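Local coordinates for beta-mannosidase (Trichoderma harzianum, PDB 4CVU), which hydrolyses beta-mannosidic linkages, probably releasing terminal mannose from the ends of oligosaccharides as a fungal member of glycoside hydrolase family 2, at residues A742-N747 / L822-T827; V769-V774 / Q802-N807. All blocks are in the same frame, centred on the assembly; numbering follows the deposited sequence.

Interaction 1: residues A742-N747 / L822-T827. With CD (cadmium ion), chain Z.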
ATOM      1  N   ALA A 742      39.003   5.290  20.052  1.00 43.94           N
ATOM      2  CA  ALA A 742      39.873   6.349  19.530  1.00 45.28           C
ATOM      3  C   ALA A 742      39.014   7.266  18.687  1.00 45.32           C
ATOM      4  O   ALA A 742      38.317   6.804  17.782  1.00 47.30           O
ATOM      5  CB  ALA A 742      40.986   5.750  18.675  1.00 44.87           C
ATOM      6  N   SER A 743      39.073   8.556  18.961  1.00 45.24           N
ATOM      7  CA  SER A 743      38.125   9.497  18.408  1.00 44.89           C
ATOM      8  C   SER A 743      38.860  10.649  17.737  1.00 46.82           C
ATOM      9  O   SER A 743      39.819  11.173  18.309  1.00 46.24           O
ATOM     10  CB  SER A 743      37.213  10.034  19.518  1.00 43.88           C
ATOM     11  OG  SER A 743      36.381   9.014  20.083  1.00 43.39           O
ATOM     12  N   ALA A 744      38.397  11.043  16.542  1.00 46.16           N
ATOM     13  CA  ALA A 744      39.027  12.116  15.766  1.00 47.45           C
ATOM     14  C   ALA A 744      38.229  13.391  15.889  1.00 45.00           C
ATOM     15  O   ALA A 744      37.065  13.417  15.537  1.00 46.65           O
ATOM     16  CB  ALA A 744      39.137  11.728  14.295  1.00 46.40           C
ATOM     17  N   PHE A 745      38.880  14.440  16.363  1.00 46.07           N
ATOM     18  CA  PHE A 745      38.268  15.758  16.548  1.00 47.55           C
ATOM     19  C   PHE A 745      38.869  16.713  15.533  1.00 50.29           C
ATOM     20  O   PHE A 745      40.089  16.954  15.547  1.00 49.53           O
ATOM     21  CB  PHE A 745      38.554  16.297  17.954  1.00 46.10           C
ATOM     22  CG  PHE A 745      37.786  15.603  19.041  1.00 45.79           C
ATOM     23  CD1 PHE A 745      38.245  14.421  19.595  1.00 46.77           C
ATOM     24  CD2 PHE A 745      36.617  16.143  19.526  1.00 46.20           C
ATOM     25  CE1 PHE A 745      37.546  13.775  20.606  1.00 47.38           C
ATOM     26  CE2 PHE A 745      35.902  15.512  20.537  1.00 45.90           C
ATOM     27  CZ  PHE A 745      36.366  14.329  21.082  1.00 47.11           C
ATOM     28  N   TRP A 746      38.033  17.264  14.665  1.00 50.45           N
ATOM     29  CA  TRP A 746      38.522  18.143  13.609  1.00 53.59           C
ATOM     30  C   TRP A 746      38.034  19.563  13.824  1.00 55.20           C
ATOM     31  O   TRP A 746      36.842  19.844  13.719  1.00 53.96           O
ATOM     32  CB  TRP A 746      38.074  17.632  12.241  1.00 56.05           C
ATOM     33  CG  TRP A 746      38.654  18.418  11.057  1.00 60.98           C
ATOM     34  CD1 TRP A 746      39.864  19.080  11.001  1.00 60.70           C
ATOM     35  CD2 TRP A 746      38.053  18.576   9.770  1.00 64.08           C
ATOM     36  NE1 TRP A 746      40.033  19.648   9.765  1.00 64.79           N
ATOM     37  CE2 TRP A 746      38.942  19.353   8.987  1.00 65.28           C
ATOM     38  CE3 TRP A 746      36.841  18.143   9.200  1.00 64.51           C
ATOM     39  CZ2 TRP A 746      38.652  19.711   7.658  1.00 68.16           C
ATOM     40  CZ3 TRP A 746      36.553  18.497   7.880  1.00 64.84           C
ATOM     41  CH2 TRP A 746      37.454  19.275   7.126  1.00 66.68           C
ATOM     42  N   ASN A 747      38.952  20.451  14.173  1.00 55.56           N
ATOM     43  CA  ASN A 747      38.652  21.861  14.170  1.00 57.36           C
ATOM     44  C   ASN A 747      38.906  22.338  12.749  1.00 58.19           C
ATOM     45  O   ASN A 747      40.043  22.488  12.344  1.00 60.67           O
ATOM     46  CB  ASN A 747      39.516  22.599  15.191  1.00 58.43           C
ATOM     47  CG  ASN A 747      39.119  24.049  15.341  1.00 60.31           C
ATOM     48  OD1 ASN A 747      38.605  24.661  14.400  1.00 61.29           O
ATOM     49  ND2 ASN A 747      39.340  24.612  16.528  1.00 62.82           N
ATOM     50  N   LEU A 822      42.251   8.663   6.571  1.00 44.01           N
ATOM     51  CA  LEU A 822      43.035   8.145   7.673  1.00 43.85           C
ATOM     52  C   LEU A 822      42.247   7.042   8.335  1.00 43.49           C
ATOM     53  O   LEU A 822      41.165   7.285   8.832  1.00 42.35           O
ATOM     54  CB  LEU A 822      43.333   9.242   8.698  1.00 44.20           C
ATOM     55  CG  LEU A 822      43.917   8.794  10.060  1.00 45.98           C
ATOM     56  CD1 LEU A 822      45.240   8.062   9.911  1.00 46.47           C
ATOM     57  CD2 LEU A 822      44.123  10.005  10.967  1.00 46.77           C
ATOM     58  N   VAL A 823      42.812   5.842   8.372  1.00 44.38           N
ATOM     59  CA  VAL A 823      42.146   4.687   8.955  1.00 44.62           C
ATOM     60  C   VAL A 823      42.763   4.448  10.323  1.00 45.61           C
ATOM     61  O   VAL A 823      43.971   4.319  10.448  1.00 46.24           O
ATOM     62  CB  VAL A 823      42.278   3.440   8.067  1.00 45.34           C
ATOM     63  CG1 VAL A 823      41.572   2.257   8.702  1.00 45.77           C
ATOM     64  CG2 VAL A 823      41.735   3.732   6.684  1.00 45.70           C
ATOM     65  N   ILE A 824      41.897   4.430  11.341  1.00 45.84           N
ATOM     66  CA  ILE A 824      42.271   4.359  12.747  1.00 46.49           C
ATOM     67  C   ILE A 824      41.837   3.026  13.360  1.00 46.90           C
ATOM     68  O   ILE A 824      40.668   2.700  13.327  1.00 45.17           O
ATOM     69  CB  ILE A 824      41.568   5.492  13.505  1.00 46.33           C
ATOM     70  CG1 ILE A 824      42.018   6.856  12.950  1.00 46.26           C
ATOM     71  CG2 ILE A 824      41.852   5.399  14.996  1.00 46.45           C
ATOM     72  CD1 ILE A 824      41.099   7.985  13.321  1.00 45.11           C
ATOM     73  N   GLU A 825      42.780   2.263  13.911  1.00 48.78           N
ATOM     74  CA  GLU A 825      42.459   1.036  14.640  1.00 51.17           C
ATOM     75  C   GLU A 825      43.148   1.013  15.991  1.00 52.24           C
ATOM     76  O   GLU A 825      44.389   1.098  16.082  1.00 51.31           O
ATOM     77  CB  GLU A 825      42.837  -0.233  13.882  1.00 54.83           C
ATOM     78  CG  GLU A 825      42.535  -0.172  12.397  1.00 59.85           C
ATOM     79  CD  GLU A 825      42.427  -1.548  11.727  1.00 66.15           C
ATOM     80  OE1 GLU A 825      42.712  -2.608  12.371  1.00 69.22           O
ATOM     81  OE2 GLU A 825      42.033  -1.554  10.538  1.00 65.55           O
ATOM     82  N   LEU A 826      42.314   0.865  17.019  1.00 49.86           N
ATOM     83  CA  LEU A 826      42.733   0.777  18.389  1.00 49.17           C
ATOM     84  C   LEU A 826      42.674  -0.660  18.870  1.00 51.35           C
ATOM     85  O   LEU A 826      41.729  -1.385  18.553  1.00 47.74           O
ATOM     86  CB  LEU A 826      41.839   1.651  19.252  1.00 48.87           C
ATOM     87  CG  LEU A 826      42.051   1.593  20.770  1.00 48.65           C
ATOM     88  CD1 LEU A 826      41.672   2.933  21.388  1.00 49.15           C
ATOM     89  CD2 LEU A 826      41.263   0.463  21.418  1.00 48.12           C
ATOM     90  N   THR A 827      43.702  -1.060  19.632  1.00 51.67           N
ATOM     91  CA  THR A 827      43.687  -2.318  20.388  1.00 55.53           C
ATOM     92  C   THR A 827      44.129  -2.020  21.811  1.00 55.84           C
ATOM     93  O   THR A 827      45.014  -1.193  22.027  1.00 56.49           O
ATOM     94  CB  THR A 827      44.642  -3.376  19.808  1.00 57.08           C
ATOM     95  OG1 THR A 827      44.314  -3.604  18.446  1.00 58.09           O
ATOM     96  CG2 THR A 827      44.506  -4.686  20.559  1.00 60.46           C
TER
HETATM   97 CD    CD Z1021      43.288  -3.079   8.872  0.50125.66          CD

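Interaction 2: residues V769-V774 / Q802-N807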
ATOM      1  N   VAL A 769      47.198   2.460  18.954  1.00 54.03           N
ATOM      2  CA  VAL A 769      46.362   2.822  17.834  1.00 54.14           C
ATOM      3  C   VAL A 769      47.218   2.915  16.582  1.00 53.57           C
ATOM      4  O   VAL A 769      48.205   3.644  16.553  1.00 53.17           O
ATOM      5  CB  VAL A 769      45.649   4.163  18.095  1.00 52.72           C
ATOM      6  CG1 VAL A 769      44.826   4.586  16.893  1.00 51.76           C
ATOM      7  CG2 VAL A 769      44.771   4.036  19.323  1.00 52.78           C
ATOM      8  N   SER A 770      46.827   2.187  15.548  1.00 54.75           N
ATOM      9  CA  SER A 770      47.493   2.295  14.256  1.00 57.36           C
ATOM     10  C   SER A 770      46.811   3.389  13.447  1.00 55.71           C
ATOM     11  O   SER A 770      45.600   3.506  13.465  1.00 53.72           O
ATOM     12  CB  SER A 770      47.503   0.960  13.505  1.00 57.76           C
ATOM     13  OG  SER A 770      46.198   0.457  13.324  1.00 58.61           O
ATOM     14  N   LEU A 771      47.621   4.200  12.769  1.00 57.35           N
ATOM     15  CA  LEU A 771      47.167   5.380  12.042  1.00 54.06           C
ATOM     16  C   LEU A 771      47.720   5.319  10.621  1.00 56.87           C
ATOM     17  O   LEU A 771      48.897   5.651  10.396  1.00 56.79           O
ATOM     18  CB  LEU A 771      47.668   6.636  12.741  1.00 54.58           C
ATOM     19  CG  LEU A 771      47.226   6.756  14.209  1.00 56.79           C
ATOM     20  CD1 LEU A 771      47.980   7.862  14.925  1.00 56.84           C
ATOM     21  CD2 LEU A 771      45.725   6.981  14.297  1.00 56.96           C
ATOM     22  N   THR A 772      46.875   4.892   9.681  1.00 52.67           N
ATOM     23  CA  THR A 772      47.284   4.619   8.316  1.00 52.24           C
ATOM     24  C   THR A 772      46.637   5.562   7.303  1.00 52.65           C
ATOM     25  O   THR A 772      45.443   5.464   7.052  1.00 52.21           O
ATOM     26  CB  THR A 772      46.907   3.178   7.912  1.00 51.26           C
ATOM     27  OG1 THR A 772      47.413   2.267   8.887  1.00 50.39           O
ATOM     28  CG2 THR A 772      47.476   2.819   6.515  1.00 52.51           C
ATOM     29  N   TRP A 773      47.446   6.424   6.686  1.00 52.28           N
ATOM     30  CA  TRP A 773      46.971   7.345   5.663  1.00 51.92           C
ATOM     31  C   TRP A 773      47.101   6.713   4.263  1.00 53.49           C
ATOM     32  O   TRP A 773      48.211   6.356   3.836  1.00 53.52           O
ATOM     33  CB  TRP A 773      47.763   8.644   5.692  1.00 52.17           C
ATOM     34  CG  TRP A 773      47.439   9.591   6.790  1.00 53.70           C
ATOM     35  CD1 TRP A 773      48.113   9.752   7.972  1.00 53.26           C
ATOM     36  CD2 TRP A 773      46.386  10.565   6.798  1.00 52.48           C
ATOM     37  NE1 TRP A 773      47.531  10.743   8.719  1.00 51.73           N
ATOM     38  CE2 TRP A 773      46.479  11.270   8.014  1.00 52.54           C
ATOM     39  CE3 TRP A 773      45.377  10.910   5.893  1.00 52.46           C
ATOM     40  CZ2 TRP A 773      45.574  12.303   8.360  1.00 52.55           C
ATOM     41  CZ3 TRP A 773      44.476  11.931   6.243  1.00 52.13           C
ATOM     42  CH2 TRP A 773      44.600  12.618   7.458  1.00 51.00           C
ATOM     43  N   VAL A 774      45.970   6.580   3.561  1.00 49.84           N
ATOM     44  CA  VAL A 774      45.960   6.131   2.171  1.00 49.88           C
ATOM     45  C   VAL A 774      45.180   7.118   1.309  1.00 50.41           C
ATOM     46  O   VAL A 774      44.416   7.919   1.833  1.00 48.74           O
ATOM     47  CB  VAL A 774      45.361   4.725   2.041  1.00 48.38           C
ATOM     48  CG1 VAL A 774      46.151   3.741   2.890  1.00 48.78           C
ATOM     49  CG2 VAL A 774      43.902   4.717   2.438  1.00 47.76           C
ATOM     50  N   GLN A 802      44.868  12.501  25.289  1.00 50.26           N
ATOM     51  CA  GLN A 802      45.173  12.978  23.944  1.00 51.16           C
ATOM     52  C   GLN A 802      46.441  12.311  23.380  1.00 52.62           C
ATOM     53  O   GLN A 802      47.499  12.381  23.992  1.00 53.56           O
ATOM     54  CB  GLN A 802      45.315  14.495  23.924  1.00 53.36           C
ATOM     55  CG  GLN A 802      45.211  15.066  22.506  1.00 56.36           C
ATOM     56  CD  GLN A 802      45.450  16.553  22.436  1.00 55.69           C
ATOM     57  OE1 GLN A 802      45.356  17.243  23.416  1.00 58.98           O
ATOM     58  NE2 GLN A 802      45.747  17.040  21.269  1.00 61.28           N
ATOM     59  N   ILE A 803      46.322  11.670  22.213  1.00 53.22           N
ATOM     60  CA  ILE A 803      47.430  10.887  21.641  1.00 54.32           C
ATOM     61  C   ILE A 803      48.042  11.489  20.371  1.00 54.82           C
ATOM     62  O   ILE A 803      49.161  11.178  20.038  1.00 53.44           O
ATOM     63  CB  ILE A 803      47.034   9.411  21.370  1.00 53.94           C
ATOM     64  CG1 ILE A 803      45.886   9.288  20.363  1.00 52.24           C
ATOM     65  CG2 ILE A 803      46.657   8.722  22.660  1.00 54.39           C
ATOM     66  CD1 ILE A 803      45.797   7.902  19.740  1.00 51.82           C
ATOM     67  N   ILE A 804      47.295  12.332  19.662  1.00 53.28           N
ATOM     68  CA  ILE A 804      47.788  12.970  18.442  1.00 53.93           C
ATOM     69  C   ILE A 804      47.270  14.404  18.370  1.00 53.89           C
ATOM     70  O   ILE A 804      46.111  14.675  18.679  1.00 51.54           O
ATOM     71  CB  ILE A 804      47.303  12.229  17.163  1.00 53.10           C
ATOM     72  CG1 ILE A 804      47.998  10.865  16.977  1.00 55.89           C
ATOM     73  CG2 ILE A 804      47.507  13.095  15.930  1.00 54.35           C
ATOM     74  CD1 ILE A 804      49.483  10.939  16.653  1.00 53.90           C
ATOM     75  N   THR A 805      48.133  15.318  17.969  1.00 54.00           N
ATOM     76  CA  THR A 805      47.684  16.602  17.491  1.00 56.35           C
ATOM     77  C   THR A 805      48.433  16.931  16.208  1.00 61.13           C
ATOM     78  O   THR A 805      49.634  16.675  16.121  1.00 59.98           O
ATOM     79  CB  THR A 805      47.871  17.715  18.530  1.00 61.03           C
ATOM     80  OG1 THR A 805      47.159  18.882  18.104  1.00 65.23           O
ATOM     81  CG2 THR A 805      49.336  18.062  18.747  1.00 62.31           C
ATOM     82  N   ALA A 806      47.722  17.478  15.214  1.00 60.28           N
ATOM     83  CA  ALA A 806      48.327  17.801  13.917  1.00 57.84           C
ATOM     84  C   ALA A 806      47.573  18.876  13.158  1.00 58.31           C
ATOM     85  O   ALA A 806      46.362  18.763  12.944  1.00 56.27           O
ATOM     86  CB  ALA A 806      48.389  16.556  13.069  1.00 57.65           C
ATOM     87  N   ASN A 807      48.287  19.916  12.738  1.00 58.54           N
ATOM     88  CA  ASN A 807      47.743  20.860  11.770  1.00 59.90           C
ATOM     89  C   ASN A 807      47.839  20.188  10.418  1.00 62.27           C
ATOM     90  O   ASN A 807      48.915  19.754  10.007  1.00 63.90           O
ATOM     91  CB  ASN A 807      48.508  22.184  11.796  1.00 62.11           C
ATOM     92  CG  ASN A 807      47.905  23.239  10.868  1.00 62.80           C
ATOM     93  OD1 ASN A 807      48.063  23.176   9.660  1.00 62.93           O
ATOM     94  ND2 ASN A 807      47.238  24.228  11.440  1.00 65.23           N
TER

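Interaction 1: residues A742-N747 / L822-T827
With its CG2 anti to the backbone N (chi1 -61° for CG1), I824 can divide its branches between two alanines of the facing strand. I824 CG2 lies 3.8 Å from A742 CB, while the longer arm extends along the same face until I824 CD1 comes within 4.3 Å of A744 CB. L826, whose CG is the group anti to the backbone N (chi1 175°), closes on the N-terminal side of A742: its CD1 lies 4.0 Å from A742 CB and also rests against the main chain, 3.8 Å from A742 N. A742 is thus gripped by two branched side chains, and a single methyl suits a place where larger groups come in from the opposing sheet.

The two strands belong to different sheets of the Ig-like domain, their short axes 8.0 Å apart at closest approach and running 148° from one another. Strand 740-747 is an edge strand of the one sheet, and 821-830 lies inside the other, where V769 and L771 also press on I824. A neighbouring strand reaches in too: A742 O accepts a hydrogen bond from N847 ND2.

E825 shows the other side of its strand. Its CB points away from 742-747, and the extended chain carries the carboxylate to a metal. E825 OE2 binds the cadmium ion at 2.6 Å; E825 OE1 stays 3.6 Å from the metal, so one oxygen makes the bond. The chemistry is therefore segregated: I824 and L826 join the sheets by dispersion and hydrophobic burial, and the intervening glutamate turns its charge outward to the metal.

Interaction 2: residues V769-V774 / Q802-N807
L771 pushes its CD1 methyl against the end of I804, meeting that side chain tip to tip: L771 CD1 is 3.6 Å from I804 CG1 and 3.8 Å from I804 CD1. A long, flexible leucine suits this place, since the strands are far apart here, with L771 CA and I804 CA 9.9 Å from each other. I804 answers with CG1 anti to its carbonyl carbon (chi1 -71°), which leaves the ethyl arm able to fold onto the leucine methyl.

Two residues back from L771 but only one from I804, V769 and I803 meet differently, crossing at about a right angle. The isoleucine's terminal CD1 lies 4.0 Å from V769 CG2 and 4.1 Å from V769 CB, so it sits across the valine's branch. I803 reaches there with CG1 placed between backbone N and carbonyl carbon (chi1 61°), the crowded position for a branched residue.

I803 and I804 stand together opposite the single residue I755 of strand 752-759, a classic beta bulge; the extra residue lets both side chains turn toward the facing sheet. In this Ig-like sandwich the bulge lies on edge strand 799-807, and the strand it packs on, 765-774, is an inner one of the other sheet. I803 leaves the extended conformation (psi -22°), as the first residue of a classic bulge does, and isoleucine suits both places because each offers a long apolar arm.

I803 packs further on F793 and T791 of strand 790-795, and V769 also leans on I824 and L826 of strand 821-830. The backbone O of L771 takes a hydrogen bond from N784 ND2.

How the interactions relate
Interactions 1 and 2 are two places where the same pair of sheets meets, their centres about 7 Å apart. Along the chain, interaction 2 is nested within the span that interaction 1 closes. Each joins an edge strand of the three-stranded sheet to an inner strand of the four-stranded one, and those inner strands are neighbours: S770 N lies 2.7 Å from E825 O and V823 N 3.0 Å from T772 O, both probable hydrogen bonds. A cadmium ion other than the one on E825 is about 9 Å from the side chain of I804 in interaction 2. The contacts lie about 30 Å (interaction 1) and 36 Å (interaction 2) from the chain's centre, measured between centres.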